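Local coordinates for calcium binding protein (Fasciola hepatica, PDB 5FX0), which probably binds calcium ions as a full-length protein, of which this chain is the C-terminal dynein light chain-like domain, at residues R26-E29 and V30-F34; Q53-K56 and N57-E61. All coordinates share one frame; numbering follows the deposited sequence.

Overall arrangement
Contacts 1 and 2 show how side chains of one helix can lie against its own preceding turn and also meet the next helix. Each lies within a single helix, 24-40 for contact 1 and 48-63 for contact 2, consecutive in the chain, and their centres are about 12 Å apart. They meet through side chains: V30 CG1 packs on M55 CE at 3.7 Å, K33 CD lies 3.7 Å from Y58 CD1 on the tyrosine ring, and E29 CB approaches Y58 OH at 3.7 Å. Helix 24-40 and helix 48-63 thus pack together beside the antiparallel sheet of this dynein light chain-like domain. Contact 2 also reaches the second subunit.

Contact 1: residues R26-E29 and V30-F34; sequences RQVE and VTEKF
The flat peptide carbonyl of Q27 receives T31 on both of its faces. T31 N lies 26° off the carbonyl plane on one side and makes the helical hydrogen bond at 3.0 Å to Q27 O, while the threonine hydroxyl approaches from the opposite side, with T31 OG1 2.8 Å from Q27 O. T31 CG2 joins the hydroxyl on that face. The V28 carbonyl is also surrounded, but E32 N comes nearly straight along it, 3.0 Å from V28 O; E32 CG presses against the same oxygen at 3.1 Å, and T31 OG1 stands 3.2 Å from V28 O. The hydroxyl has one proton for two carbonyls, and the geometry leaves the choice between them open. Its place follows from chi1 of 57°, which tucks OG1 between the backbone N and carbonyl carbon of T31 and turns it back over the preceding turn.

On the outer surface V28 and E32 run side by side, CG1 of the valine 4.1 Å from CG of the glutamate. V30 CG2 rests 3.3 Å from R26 O, beside the bond that V30 N makes to that oxygen. Towards the sheet, Q27 and T31 touch strand 15-20, and V30 and T31 touch strand 87-92, while F34 meets F90 edge-to-face. Q27 NE2 bonds to M22 O, and E29 OE1 to Y63 OH.

A buried helical threonine commonly turns its hydroxyl back to a carbonyl of the preceding turn, here of Q27 or V28, so T31 can lie buried against the sheet while either carbonyl satisfies its hydroxyl.

Contact 2: residues Q53-K56 and N57-E61; sequences QDMK and NYMDE
K56 and D60, one helical turn apart, form a salt bridge in which K56 NZ approaches D60 OD2 at 2.9 Å. The lysine uses the syn lone pair of that oxygen, on the side of OD1, and K56 CE follows alongside at 3.2 Å from OD2. The lysine arrives with chi1 at 126°, off the staggered positions, and with bends further along the chain. Both charged groups have a second partner in W67: K56 NZ bonds to its carbonyl O and D60 OD1 to its backbone N. The pair therefore grips the first residue of strand 67-72, and the lysine charge probably favours an ionised carboxylate. D60 CG also comes within 3.2 Å of K56 O.

Q53 and N57, also four residues apart, bring their amides close without bonding: Q53 OE1 and N57 ND2 are 4.1 Å apart and the two planes are almost perpendicular, at 89°. N57 CG instead sits 3.4 Å from Q53 O, near the bond that N57 N makes to the same carbonyl. Backbone bonds continue the helix from Y58 N to D54 O, M59 N to M55 O and D60 N to K56 O. The methionines supply the apolar side-chain contact: M55 and M59 meet through their terminal methyls, CE to CE at 4.3 Å, and M59 CG lies 3.3 Å from M55 O.

Helix 48-63 turns different residues to different neighbours. M55 rests on C69 and M59 on W67 of strand 67-72, D54 touches L37 of helix 24-40, and Q53 and K56 pack against H82 and F80 of the second subunit.

Contact 1: residues R26-E29 and V30-F34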
loop_
_atom_site.group_PDB
_atom_site.type_symbol
_atom_site.label_atom_id
_atom_site.label_comp_id
_atom_site.label_asym_id
_atom_site.label_seq_id
_atom_site.Cartn_x
_atom_site.Cartn_y
_atom_site.Cartn_z
ATOM N N ARG A 26 19.779 -4.723 7.628
ATOM C CA ARG A 26 18.399 -4.362 7.933
ATOM C C ARG A 26 17.389 -5.203 7.176
ATOM O O ARG A 26 16.369 -5.575 7.743
ATOM C CB ARG A 26 18.149 -2.904 7.664
ATOM C CG ARG A 26 18.883 -2.017 8.633
ATOM C CD ARG A 26 18.408 -0.593 8.468
ATOM N NE ARG A 26 19.287 0.341 9.133
ATOM C CZ ARG A 26 19.087 1.650 9.179
ATOM N NH1 ARG A 26 18.015 2.199 8.615
ATOM N NH2 ARG A 26 19.965 2.415 9.816
ATOM N N GLN A 27 17.667 -5.493 5.910
ATOM C CA GLN A 27 16.827 -6.408 5.134
ATOM C C GLN A 27 16.645 -7.711 5.881
ATOM O O GLN A 27 15.539 -8.206 5.957
ATOM C CB GLN A 27 17.415 -6.739 3.751
ATOM C CG GLN A 27 17.577 -5.568 2.790
ATOM C CD GLN A 27 18.410 -5.943 1.573
ATOM O OE1 GLN A 27 18.190 -6.982 0.951
ATOM N NE2 GLN A 27 19.340 -5.089 1.217
ATOM N N VAL A 28 17.730 -8.268 6.415
ATOM C CA VAL A 28 17.669 -9.528 7.153
ATOM C C VAL A 28 16.798 -9.372 8.413
ATOM O O VAL A 28 15.925 -10.180 8.624
ATOM C CB VAL A 28 19.089 -10.084 7.496
ATOM C CG1 VAL A 28 19.017 -11.300 8.437
ATOM C CG2 VAL A 28 19.836 -10.477 6.221
ATOM N N GLU A 29 17.012 -8.332 9.217
ATOM C CA GLU A 29 16.206 -8.118 10.443
ATOM C C GLU A 29 14.720 -7.966 10.156
ATOM O O GLU A 29 13.885 -8.590 10.808
ATOM C CB GLU A 29 16.635 -6.862 11.186
ATOM C CG GLU A 29 17.981 -6.946 11.865
ATOM C CD GLU A 29 18.314 -5.689 12.656
ATOM O OE1 GLU A 29 18.032 -4.561 12.170
ATOM O OE2 GLU A 29 18.874 -5.836 13.768
ATOM N N VAL A 30 14.403 -7.120 9.184
ATOM C CA VAL A 30 13.028 -6.843 8.815
ATOM C C VAL A 30 12.327 -8.102 8.301
ATOM O O VAL A 30 11.193 -8.390 8.713
ATOM C CB VAL A 30 12.954 -5.725 7.761
ATOM C CG1 VAL A 30 11.559 -5.576 7.183
ATOM C CG2 VAL A 30 13.394 -4.404 8.376
ATOM N N THR A 31 12.981 -8.857 7.416
ATOM C CA THR A 31 12.354 -10.068 6.873
ATOM C C THR A 31 12.220 -11.200 7.919
ATOM O O THR A 31 11.188 -11.837 7.971
ATOM C CB THR A 31 13.048 -10.576 5.605
ATOM O OG1 THR A 31 14.416 -10.806 5.877
ATOM C CG2 THR A 31 12.930 -9.579 4.462
ATOM N N GLU A 32 13.212 -11.411 8.781
ATOM C CA GLU A 32 13.079 -12.428 9.857
ATOM C C GLU A 32 11.940 -12.083 10.832
ATOM O O GLU A 32 11.150 -12.952 11.208
ATOM C CB GLU A 32 14.373 -12.618 10.646
ATOM C CG GLU A 32 15.608 -13.022 9.835
ATOM C CD GLU A 32 15.573 -14.417 9.229
ATOM O OE1 GLU A 32 14.597 -15.183 9.428
ATOM O OE2 GLU A 32 16.564 -14.750 8.534
ATOM N N LYS A 33 11.842 -10.807 11.197
ATOM C CA LYS A 33 10.705 -10.298 11.973
ATOM C C LYS A 33 9.357 -10.577 11.304
ATOM O O LYS A 33 8.428 -11.078 11.952
ATOM C CB LYS A 33 10.852 -8.792 12.252
ATOM C CG LYS A 33 9.793 -8.209 13.174
ATOM C CD LYS A 33 10.028 -8.632 14.610
ATOM C CE LYS A 33 8.847 -8.316 15.528
ATOM N NZ LYS A 33 8.749 -9.344 16.609
ATOM N N PHE A 34 9.240 -10.276 10.014
ATOM C CA PHE A 34 7.990 -10.575 9.321
ATOM C C PHE A 34 7.646 -12.073 9.372
ATOM O O PHE A 34 6.489 -12.442 9.574
ATOM C CB PHE A 34 8.040 -10.121 7.879
ATOM C CG PHE A 34 6.717 -10.185 7.182
ATOM C CD1 PHE A 34 5.783 -9.197 7.373
ATOM C CD2 PHE A 34 6.404 -11.237 6.352
ATOM C CE1 PHE A 34 4.559 -9.232 6.729
ATOM C CE2 PHE A 34 5.184 -11.275 5.687
ATOM C CZ PHE A 34 4.264 -10.268 5.876
#

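Contact 2: residues Q53-K56 and N57-E61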
loop_
_atom_site.group_PDB
_atom_site.type_symbol
_atom_site.label_atom_id
_atom_site.label_comp_id
_atom_site.label_asym_id
_atom_site.label_seq_id
_atom_site.Cartn_x
_atom_site.Cartn_y
_atom_site.Cartn_z
ATOM N N GLN A 53 0.572 -3.812 11.857
ATOM C CA GLN A 53 0.755 -2.920 13.006
ATOM C C GLN A 53 2.060 -3.188 13.737
ATOM O O GLN A 53 2.831 -2.263 13.963
ATOM C CB GLN A 53 -0.418 -3.046 13.979
ATOM C CG GLN A 53 -0.499 -1.922 15.003
ATOM C CD GLN A 53 -1.467 -2.225 16.134
ATOM O OE1 GLN A 53 -1.310 -1.718 17.238
ATOM N NE2 GLN A 53 -2.467 -3.059 15.866
ATOM N N ASP A 54 2.305 -4.443 14.091
ATOM C CA ASP A 54 3.576 -4.837 14.740
ATOM C C ASP A 54 4.835 -4.617 13.890
ATOM O O ASP A 54 5.885 -4.229 14.411
ATOM C CB ASP A 54 3.515 -6.291 15.215
ATOM C CG ASP A 54 2.377 -6.531 16.217
ATOM O OD1 ASP A 54 1.991 -5.572 16.940
ATOM O OD2 ASP A 54 1.856 -7.675 16.260
ATOM N N MET A 55 4.737 -4.839 12.587
ATOM C CA MET A 55 5.832 -4.453 11.717
ATOM C C MET A 55 6.127 -2.954 11.854
ATOM O O MET A 55 7.275 -2.565 12.059
ATOM C CB MET A 55 5.557 -4.808 10.251
ATOM C CG MET A 55 5.773 -6.254 9.915
ATOM S SD MET A 55 7.456 -6.863 10.098
ATOM C CE MET A 55 8.365 -5.781 8.996
ATOM N N LYS A 56 5.095 -2.128 11.734
ATOM C CA LYS A 56 5.270 -0.668 11.803
ATOM C C LYS A 56 5.866 -0.205 13.141
ATOM O O LYS A 56 6.720 0.665 13.152
ATOM C CB LYS A 56 3.972 0.085 11.447
ATOM C CG LYS A 56 3.513 1.083 12.499
ATOM C CD LYS A 56 2.963 2.357 11.903
ATOM C CE LYS A 56 3.025 3.506 12.903
ATOM N NZ LYS A 56 3.765 4.661 12.319
ATOM N N ASN A 57 5.404 -0.786 14.244
ATOM C CA ASN A 57 5.922 -0.483 15.592
ATOM C C ASN A 57 7.368 -0.945 15.795
ATOM O O ASN A 57 8.183 -0.178 16.303
ATOM C CB ASN A 57 5.028 -1.102 16.681
ATOM C CG ASN A 57 3.622 -0.493 16.720
ATOM O OD1 ASN A 57 3.371 0.560 16.159
ATOM N ND2 ASN A 57 2.702 -1.180 17.372
ATOM N N TYR A 58 7.684 -2.177 15.384
ATOM C CA TYR A 58 9.060 -2.706 15.464
ATOM C C TYR A 58 10.063 -1.800 14.742
ATOM O O TYR A 58 11.149 -1.523 15.245
ATOM C CB TYR A 58 9.123 -4.133 14.900
ATOM C CG TYR A 58 10.515 -4.698 14.670
ATOM C CD1 TYR A 58 11.228 -5.328 15.705
ATOM C CD2 TYR A 58 11.112 -4.641 13.400
ATOM C CE1 TYR A 58 12.493 -5.862 15.477
ATOM C CE2 TYR A 58 12.375 -5.162 13.167
ATOM C CZ TYR A 58 13.057 -5.780 14.198
ATOM O OH TYR A 58 14.309 -6.291 13.943
ATOM N N MET A 59 9.668 -1.305 13.577
ATOM C CA MET A 59 10.548 -0.489 12.781
ATOM C C MET A 59 10.644 0.948 13.232
ATOM O O MET A 59 11.690 1.554 13.077
ATOM C CB MET A 59 10.115 -0.567 11.338
ATOM C CG MET A 59 10.261 -1.993 10.844
ATOM S SD MET A 59 10.448 -2.026 9.079
ATOM C CE MET A 59 8.787 -1.570 8.594
ATOM N N ASP A 60 9.551 1.499 13.737
ATOM C CA ASP A 60 9.568 2.811 14.391
ATOM C C ASP A 60 10.600 2.779 15.551
ATOM O O ASP A 60 11.518 3.590 15.602
ATOM C CB ASP A 60 8.147 3.207 14.907
ATOM C CG ASP A 60 7.205 3.770 13.799
ATOM O OD1 ASP A 60 7.633 4.134 12.688
ATOM O OD2 ASP A 60 5.991 3.872 14.046
ATOM N N GLU A 61 10.455 1.798 16.432
ATOM C CA GLU A 61 11.338 1.621 17.594
ATOM C C GLU A 61 12.804 1.354 17.234
ATOM O O GLU A 61 13.705 1.884 17.883
ATOM C CB GLU A 61 10.823 0.481 18.481
ATOM C CG GLU A 61 9.497 0.773 19.179
ATOM C CD GLU A 61 8.746 -0.489 19.583
ATOM O OE1 GLU A 61 9.388 -1.548 19.774
ATOM O OE2 GLU A 61 7.501 -0.427 19.706
#